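Local coordinates for conserved exported protein (Bacteroides fragilis, PDB 3CLW), which is of uncharacterised function but probably hydrolyses O-glycosidic bonds, having the TIM-barrel domain of the glycoside hydrolase 30 family, at residues A[69-74]-A[126-131]; A[102-107]-A[165-170]; A[181-186]-A[227-232]. All coordinates share one frame; numbering follows the deposited sequence.

Contact 1 (A[69-74]-A[126-131]); sequences RVNIGA and LFFTNS
F128 O is gripped by two donors from the facing segment: the backbone N of I72 at 2.8 Å, and N71 ND2 at 3.2 Å. The amide nitrogen comes from above the carbonyl plane, yet the oxygen stays in the plane of the asparagine amide. N71 also covers one face of the F128 ring, its CA 3.9 Å from the ring centroid and its amide turned only 17° from the ring. Over the opposite face comes R69 NH2, 3.8 Å from F128 CG, in an off-centre cation-pi contact. A bend in the arginine chain (chi3 55°) carries the guanidinium there, where L126 CD2 packs over one of its faces. On the other face of the sheet, V70 lies alongside F127, and I72 CD1 sits over the phenylalanine ring, 3.5 Å from F127 CD1.

Between these two layers of side chains the strands run parallel, V70 N donating to L126 O (2.7 Å) and F128 N to V70 O (2.8 Å). One water joins N71 ND2, I72 O and N130 N, and a second links N71 OD1 to N130 ND2. Asparagine suits its place because its flat amide lies along the ring and offers a donor at ND2 and an acceptor at OD1. Further out, R69 bonds Q355 and pairs with E231. The charge of this buried arginine is probably balanced largely by E231, the aromatic face adding a weaker share.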
# COMPACT_ATOMS: atom_id res chain seq x y z
N ARG A 69 6.94 -3.49 0.65
CA ARG A 69 7.64 -2.22 0.46
C ARG A 69 8.78 -2.08 1.49
O ARG A 69 8.54 -2.08 2.71
CB ARG A 69 6.69 -1.03 0.53
CG ARG A 69 5.58 -1.00 -0.55
CD ARG A 69 4.56 0.13 -0.30
NE ARG A 69 5.21 1.44 -0.19
CZ ARG A 69 5.34 2.32 -1.20
NH1 ARG A 69 4.84 2.08 -2.42
NH2 ARG A 69 5.96 3.46 -0.96
N VAL A 70 10.01 -1.98 0.99
CA VAL A 70 11.21 -1.87 1.81
C VAL A 70 11.74 -0.41 1.87
O VAL A 70 12.03 0.21 0.83
CB VAL A 70 12.30 -2.85 1.30
CG1 VAL A 70 13.63 -2.69 2.07
CG2 VAL A 70 11.77 -4.26 1.40
N ASN A 71 11.84 0.13 3.08
CA ASN A 71 12.38 1.46 3.31
C ASN A 71 13.91 1.44 3.29
O ASN A 71 14.57 1.03 4.25
CB ASN A 71 11.90 2.02 4.68
CG ASN A 71 12.29 3.49 4.90
OD1 ASN A 71 12.43 3.93 6.03
ND2 ASN A 71 12.49 4.24 3.84
N ILE A 72 14.46 1.90 2.17
CA ILE A 72 15.89 2.07 2.04
C ILE A 72 16.26 3.29 2.88
O ILE A 72 15.76 4.41 2.65
CB ILE A 72 16.30 2.23 0.55
CG1 ILE A 72 15.92 0.95 -0.24
CG2 ILE A 72 17.76 2.54 0.43
CD1 ILE A 72 16.55 -0.36 0.28
N GLY A 73 17.10 3.06 3.88
CA GLY A 73 17.48 4.10 4.82
C GLY A 73 18.37 5.21 4.28
O GLY A 73 19.12 5.04 3.32
N ALA A 74 18.32 6.35 4.96
CA ALA A 74 18.94 7.59 4.53
C ALA A 74 19.99 7.95 5.56
O ALA A 74 20.68 8.97 5.43
CB ALA A 74 17.88 8.69 4.40
N LEU A 126 9.40 -3.62 -3.61
CA LEU A 126 9.53 -2.21 -3.97
C LEU A 126 10.45 -1.59 -2.93
O LEU A 126 10.26 -1.83 -1.71
CB LEU A 126 8.17 -1.49 -4.00
CG LEU A 126 8.10 0.01 -4.35
CD1 LEU A 126 6.73 0.40 -4.95
CD2 LEU A 126 8.42 0.91 -3.18
N PHE A 127 11.46 -0.85 -3.40
CA PHE A 127 12.38 -0.07 -2.55
C PHE A 127 11.96 1.39 -2.55
O PHE A 127 11.81 2.00 -3.62
CB PHE A 127 13.79 -0.17 -3.12
CG PHE A 127 14.53 -1.41 -2.73
CD1 PHE A 127 15.90 -1.50 -2.93
CD2 PHE A 127 13.85 -2.49 -2.13
CE1 PHE A 127 16.57 -2.66 -2.54
CE2 PHE A 127 14.54 -3.64 -1.72
CZ PHE A 127 15.90 -3.72 -1.92
N PHE A 128 11.77 1.96 -1.36
CA PHE A 128 11.34 3.35 -1.25
C PHE A 128 12.21 4.12 -0.26
O PHE A 128 12.71 3.54 0.70
CB PHE A 128 9.83 3.52 -0.94
CG PHE A 128 9.44 3.25 0.50
CD1 PHE A 128 9.20 1.95 0.95
CD2 PHE A 128 9.30 4.29 1.41
CE1 PHE A 128 8.82 1.69 2.30
CE2 PHE A 128 8.96 4.04 2.75
CZ PHE A 128 8.71 2.73 3.19
N THR A 129 12.40 5.42 -0.54
CA THR A 129 13.12 6.34 0.31
C THR A 129 12.22 7.51 0.73
O THR A 129 11.35 7.99 -0.04
CB THR A 129 14.37 6.94 -0.37
OG1 THR A 129 14.05 7.28 -1.74
CG2 THR A 129 15.52 5.99 -0.32
N ASN A 130 12.48 7.93 1.98
CA ASN A 130 11.92 9.08 2.63
C ASN A 130 12.88 10.27 2.62
O ASN A 130 12.48 11.40 2.87
CB ASN A 130 11.60 8.73 4.07
CG ASN A 130 10.34 7.96 4.18
OD1 ASN A 130 9.42 8.11 3.35
ND2 ASN A 130 10.27 7.09 5.19
N SER A 131 14.13 9.99 2.33
CA SER A 131 15.11 11.05 2.17
C SER A 131 16.27 10.46 1.42
O SER A 131 16.47 9.22 1.42
CB SER A 131 15.56 11.61 3.55
OG SER A 131 16.79 12.35 3.48
O HOH W 1 12.41 6.55 6.69
O HOH W 2 14.44 6.56 3.71
O HOH W 3 18.44 7.20 1.10

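Contact 2 (A[102-107]-A[165-170]); sequences YDFTKQ and VKSAQH
A face-to-face aromatic stack joins the loop leading into helix 108-119 to the outer helix 157-173: the F104 ring lies on the imidazole of H170. Their centroids are 3.8 Å apart and their planes differ by 9°, with F104 CD2 meeting H170 ND1 at 3.3 Å. Flat rings suit this partly exposed edge because they can lie face to face. The side chains run antiparallel to one another, so each ring also reaches the CB of its partner. H170 CB lies over the F104 face, 3.9 Å from the F104 ring centroid, and F104 CB lies over the imidazole. H170 holds its CG anti to the backbone N (chi1 171°), which sends the imidazole off the helix to run under the phenylalanine. F95 meets the F104 ring as well, its plane inclined at about 50°.

One helical turn earlier, K166 lays its aliphatic chain across a face of Y102. K166 CE stands 3.8 Å from the Y102 ring centroid, and NZ continues past the middle to approach CD1 at 3.6 Å, an off-centre cation-pi contact. Lysine fits this exposed position on the helix: its methylenes pack on the ring while the ammonium stays near the rim. K166 CE also touches the edge of F104, and S167 CA approaches the same ring at 4.1 Å from F104 CE1.

D103 OD1 accepts from T105 N, making an Asx turn, and from T105 OG1, both from the same face of the carboxylate. A type I turn runs from D103 to K106, and Q107 is the N-cap of helix 108-119. Such packing of a loop on a peripheral helix belongs to the outer layer of a TIM barrel, whose helices surround the parallel strands.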
# COMPACT_ATOMS: atom_id res chain seq x y z
N TYR A 102 30.21 1.24 0.59
CA TYR A 102 28.92 0.57 0.82
C TYR A 102 29.08 -0.48 1.89
O TYR A 102 30.02 -1.27 1.87
CB TYR A 102 28.40 -0.09 -0.45
CG TYR A 102 27.70 0.86 -1.37
CD1 TYR A 102 28.42 1.64 -2.29
CD2 TYR A 102 26.31 0.98 -1.34
CE1 TYR A 102 27.78 2.52 -3.13
CE2 TYR A 102 25.65 1.83 -2.19
CZ TYR A 102 26.40 2.61 -3.08
OH TYR A 102 25.77 3.48 -3.91
N ASP A 103 28.12 -0.49 2.82
CA ASP A 103 28.03 -1.56 3.81
C ASP A 103 26.65 -2.21 3.73
O ASP A 103 25.67 -1.70 4.28
CB ASP A 103 28.33 -1.04 5.22
CG ASP A 103 28.39 -2.17 6.29
OD1 ASP A 103 28.13 -3.34 5.93
OD2 ASP A 103 28.70 -1.88 7.48
N PHE A 104 26.57 -3.34 3.02
CA PHE A 104 25.29 -4.03 2.86
C PHE A 104 24.89 -4.95 4.05
O PHE A 104 23.86 -5.65 4.00
CB PHE A 104 25.21 -4.74 1.50
CG PHE A 104 24.96 -3.80 0.34
CD1 PHE A 104 23.78 -3.05 0.28
CD2 PHE A 104 25.90 -3.65 -0.68
CE1 PHE A 104 23.55 -2.16 -0.80
CE2 PHE A 104 25.66 -2.79 -1.75
CZ PHE A 104 24.49 -2.04 -1.81
N THR A 105 25.65 -4.90 5.14
CA THR A 105 25.25 -5.65 6.33
C THR A 105 24.30 -4.85 7.20
O THR A 105 23.80 -5.36 8.16
CB THR A 105 26.43 -6.06 7.24
OG1 THR A 105 26.93 -4.89 7.89
CG2 THR A 105 27.55 -6.80 6.46
N LYS A 106 24.07 -3.58 6.86
CA LYS A 106 23.13 -2.75 7.60
C LYS A 106 21.67 -3.08 7.21
O LYS A 106 21.45 -3.85 6.29
CB LYS A 106 23.46 -1.27 7.34
CG LYS A 106 24.90 -0.91 7.79
CD LYS A 106 25.27 0.50 7.38
CE LYS A 106 26.45 1.10 8.21
NZ LYS A 106 26.72 2.52 7.69
N GLN A 107 20.68 -2.51 7.91
CA GLN A 107 19.27 -2.81 7.65
C GLN A 107 18.98 -4.34 7.78
O GLN A 107 18.17 -4.90 7.02
CB GLN A 107 18.83 -2.26 6.27
CG GLN A 107 19.08 -0.72 6.17
CD GLN A 107 18.16 0.02 5.19
OE1 GLN A 107 18.64 0.58 4.21
NE2 GLN A 107 16.86 0.08 5.47
N VAL A 165 19.77 2.64 -7.42
CA VAL A 165 19.95 1.57 -8.39
C VAL A 165 20.96 0.52 -7.93
O VAL A 165 20.70 -0.66 -8.07
CB VAL A 165 20.33 2.10 -9.82
CG1 VAL A 165 20.88 0.98 -10.69
CG2 VAL A 165 19.12 2.73 -10.47
N LYS A 166 22.09 0.95 -7.38
CA LYS A 166 23.08 0.01 -6.84
C LYS A 166 22.51 -0.87 -5.70
O LYS A 166 22.86 -2.05 -5.61
CB LYS A 166 24.36 0.72 -6.36
CG LYS A 166 25.25 -0.17 -5.43
CD LYS A 166 26.70 0.00 -5.72
CE LYS A 166 27.54 -0.93 -4.86
NZ LYS A 166 28.98 -0.65 -5.06
N SER A 167 21.67 -0.29 -4.84
CA SER A 167 21.01 -1.01 -3.74
C SER A 167 20.05 -2.07 -4.29
O SER A 167 20.08 -3.24 -3.85
CB SER A 167 20.24 -0.04 -2.83
OG SER A 167 21.09 0.87 -2.18
N ALA A 168 19.19 -1.67 -5.23
CA ALA A 168 18.31 -2.62 -5.90
C ALA A 168 19.12 -3.72 -6.58
O ALA A 168 18.77 -4.90 -6.49
CB ALA A 168 17.37 -1.93 -6.94
N GLN A 169 20.18 -3.33 -7.27
CA GLN A 169 20.98 -4.32 -8.00
C GLN A 169 21.64 -5.29 -7.05
O GLN A 169 21.69 -6.48 -7.34
CB GLN A 169 22.03 -3.68 -8.88
CG GLN A 169 22.75 -4.68 -9.80
CD GLN A 169 23.70 -3.98 -10.81
OE1 GLN A 169 24.14 -2.84 -10.60
NE2 GLN A 169 24.00 -4.66 -11.90
N HIS A 170 22.17 -4.78 -5.95
CA HIS A 170 22.72 -5.65 -4.89
C HIS A 170 21.73 -6.73 -4.47
O HIS A 170 22.07 -7.90 -4.44
CB HIS A 170 23.11 -4.86 -3.64
CG HIS A 170 23.45 -5.74 -2.49
ND1 HIS A 170 24.70 -6.30 -2.33
CD2 HIS A 170 22.70 -6.19 -1.45
CE1 HIS A 170 24.70 -7.07 -1.25
NE2 HIS A 170 23.50 -7.00 -0.69

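Contact 3 (A[181-186]-A[227-232]); sequences ISPNNE and ILIPEV
E231 OE1 takes a short bond of 2.6 Å from S182 OG on its anti lone pair, while R69 NH2 provides a second grip on the same oxygen. The other carboxylate oxygen, OE2, is bonded to S311 and H277, so both oxygens of this buried carboxylate are held. With chi1 at -178° the S182 hydroxyl swings away from its own backbone nitrogen and meets the glutamate. The E231 chain in turn bends at chi2 (-92°), and its CG packs 3.3 Å from N184 O. Serine suits position 182: its short side chain puts a hydroxyl within reach of the carboxylate where the strands diverge.

These strands, 178-182 and 226-232, are the fourth and fifth of a parallel TIM barrel. The pair N185-E186, just past the fourth strand, occupies the place where clan GH-A glycosidases typically carry an Asn-Glu motif with the general acid/base; a matching role is plausible here, by analogy with that clan. E186 OE2 is bonded to H277, the histidine that also holds E231.

Regular sheet pairing is limited to the start of the contact, where L228 N donates to I181 O at 3.0 Å. P183 has no backbone N-H to offer; beyond it, a water bridges the gap, accepting from N184 N and donating to L228 O at 3.0 Å. P183 CD rests 3.5 Å from L228 O and 4.1 Å from I229 CG2. Past the cis peptide before P230 the two segments meet again, E186 N making a weak bond of 2.7 Å to E231 O.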
# COMPACT_ATOMS: atom_id res chain seq x y z
N ILE A 181 11.29 1.09 -7.78
CA ILE A 181 11.99 2.06 -6.93
C ILE A 181 11.16 3.30 -6.85
O ILE A 181 10.83 3.89 -7.88
CB ILE A 181 13.37 2.49 -7.48
CG1 ILE A 181 14.39 1.35 -7.38
CG2 ILE A 181 13.92 3.71 -6.69
CD1 ILE A 181 15.56 1.49 -8.32
N SER A 182 10.85 3.71 -5.63
CA SER A 182 10.06 4.90 -5.37
C SER A 182 10.92 5.95 -4.65
O SER A 182 11.15 5.87 -3.44
CB SER A 182 8.81 4.49 -4.59
OG SER A 182 8.00 5.60 -4.35
N PRO A 183 11.46 6.93 -5.41
CA PRO A 183 12.48 7.83 -4.85
C PRO A 183 11.94 8.91 -3.90
O PRO A 183 12.68 9.41 -3.03
CB PRO A 183 13.12 8.47 -6.10
CG PRO A 183 11.96 8.53 -7.09
CD PRO A 183 11.16 7.26 -6.82
N ASN A 184 10.66 9.23 -4.02
CA ASN A 184 10.12 10.36 -3.24
C ASN A 184 8.80 10.02 -2.58
O ASN A 184 7.92 9.40 -3.22
CB ASN A 184 9.91 11.58 -4.14
CG ASN A 184 11.22 12.10 -4.75
OD1 ASN A 184 11.76 11.52 -5.71
ND2 ASN A 184 11.73 13.21 -4.18
N ASN A 185 8.66 10.40 -1.32
CA ASN A 185 7.44 10.18 -0.56
C ASN A 185 6.74 11.47 -0.21
O ASN A 185 7.37 12.43 0.26
CB ASN A 185 7.75 9.47 0.75
CG ASN A 185 6.49 9.19 1.56
OD1 ASN A 185 5.58 8.53 1.06
ND2 ASN A 185 6.45 9.65 2.82
N GLU A 186 5.44 11.49 -0.41
CA GLU A 186 4.62 12.66 -0.09
C GLU A 186 5.38 13.99 -0.34
O GLU A 186 5.60 14.77 0.58
CB GLU A 186 4.06 12.52 1.33
CG GLU A 186 3.24 11.24 1.49
CD GLU A 186 2.49 11.11 2.81
OE1 GLU A 186 2.73 11.90 3.73
OE2 GLU A 186 1.61 10.23 2.93
N ILE A 227 10.44 2.73 -12.24
CA ILE A 227 10.40 3.90 -11.37
C ILE A 227 8.95 4.30 -11.10
O ILE A 227 8.19 4.51 -12.04
CB ILE A 227 11.09 5.11 -12.04
CG1 ILE A 227 12.52 4.78 -12.50
CG2 ILE A 227 11.04 6.34 -11.12
CD1 ILE A 227 13.00 5.71 -13.64
N LEU A 228 8.61 4.42 -9.82
CA LEU A 228 7.26 4.76 -9.39
C LEU A 228 7.21 6.09 -8.68
O LEU A 228 7.94 6.32 -7.71
CB LEU A 228 6.67 3.66 -8.47
CG LEU A 228 5.24 3.95 -7.96
CD1 LEU A 228 4.21 4.03 -9.10
CD2 LEU A 228 4.77 2.98 -6.87
N ILE A 229 6.31 6.96 -9.15
CA ILE A 229 6.07 8.28 -8.56
C ILE A 229 4.57 8.53 -8.59
O ILE A 229 3.87 7.82 -9.27
CB ILE A 229 6.87 9.40 -9.35
CG1 ILE A 229 6.44 9.43 -10.82
CG2 ILE A 229 8.39 9.15 -9.24
CD1 ILE A 229 6.61 10.76 -11.50
N PRO A 230 4.07 9.60 -7.94
CA PRO A 230 4.76 10.53 -7.03
C PRO A 230 4.57 10.29 -5.54
O PRO A 230 5.19 11.00 -4.73
CB PRO A 230 4.15 11.87 -7.41
CG PRO A 230 2.72 11.50 -7.78
CD PRO A 230 2.73 10.09 -8.31
N GLU A 231 3.72 9.33 -5.15
CA GLU A 231 3.48 9.05 -3.71
C GLU A 231 2.98 10.29 -2.97
O GLU A 231 3.36 10.55 -1.80
CB GLU A 231 4.74 8.52 -3.01
CG GLU A 231 5.40 7.35 -3.70
CD GLU A 231 4.90 5.98 -3.20
OE1 GLU A 231 5.59 4.97 -3.50
OE2 GLU A 231 3.84 5.92 -2.52
N VAL A 232 2.12 11.07 -3.64
CA VAL A 232 1.50 12.23 -2.97
C VAL A 232 0.65 11.84 -1.74
O VAL A 232 -0.09 10.85 -1.77
CB VAL A 232 0.70 13.18 -3.96
CG1 VAL A 232 1.69 14.06 -4.81
CG2 VAL A 232 -0.27 12.42 -4.83
O HOH W 4 8.31 8.49 -5.71

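How the contacts relate
Contacts 1 and 3 are successive parts of one barrel wall, their centres 10 Å apart: strand 125-128 pairs with strand 178-182 through F127 O and S182 N (2.8 Å), and T129 OG1 bonds P183 O. R69 NH2 of contact 1 lies 3.0 Å from E231 OE1 of contact 3, linking the second strand to the fifth inside the barrel, close to the N185-E186 pair of the probable active site. Contact 2 lies outward, centred 12 Å from contact 1 and 19 Å from contact 3. Q107 ties its loop to N71 O and G73 N, while A168 of its helix packs against F127 and I181.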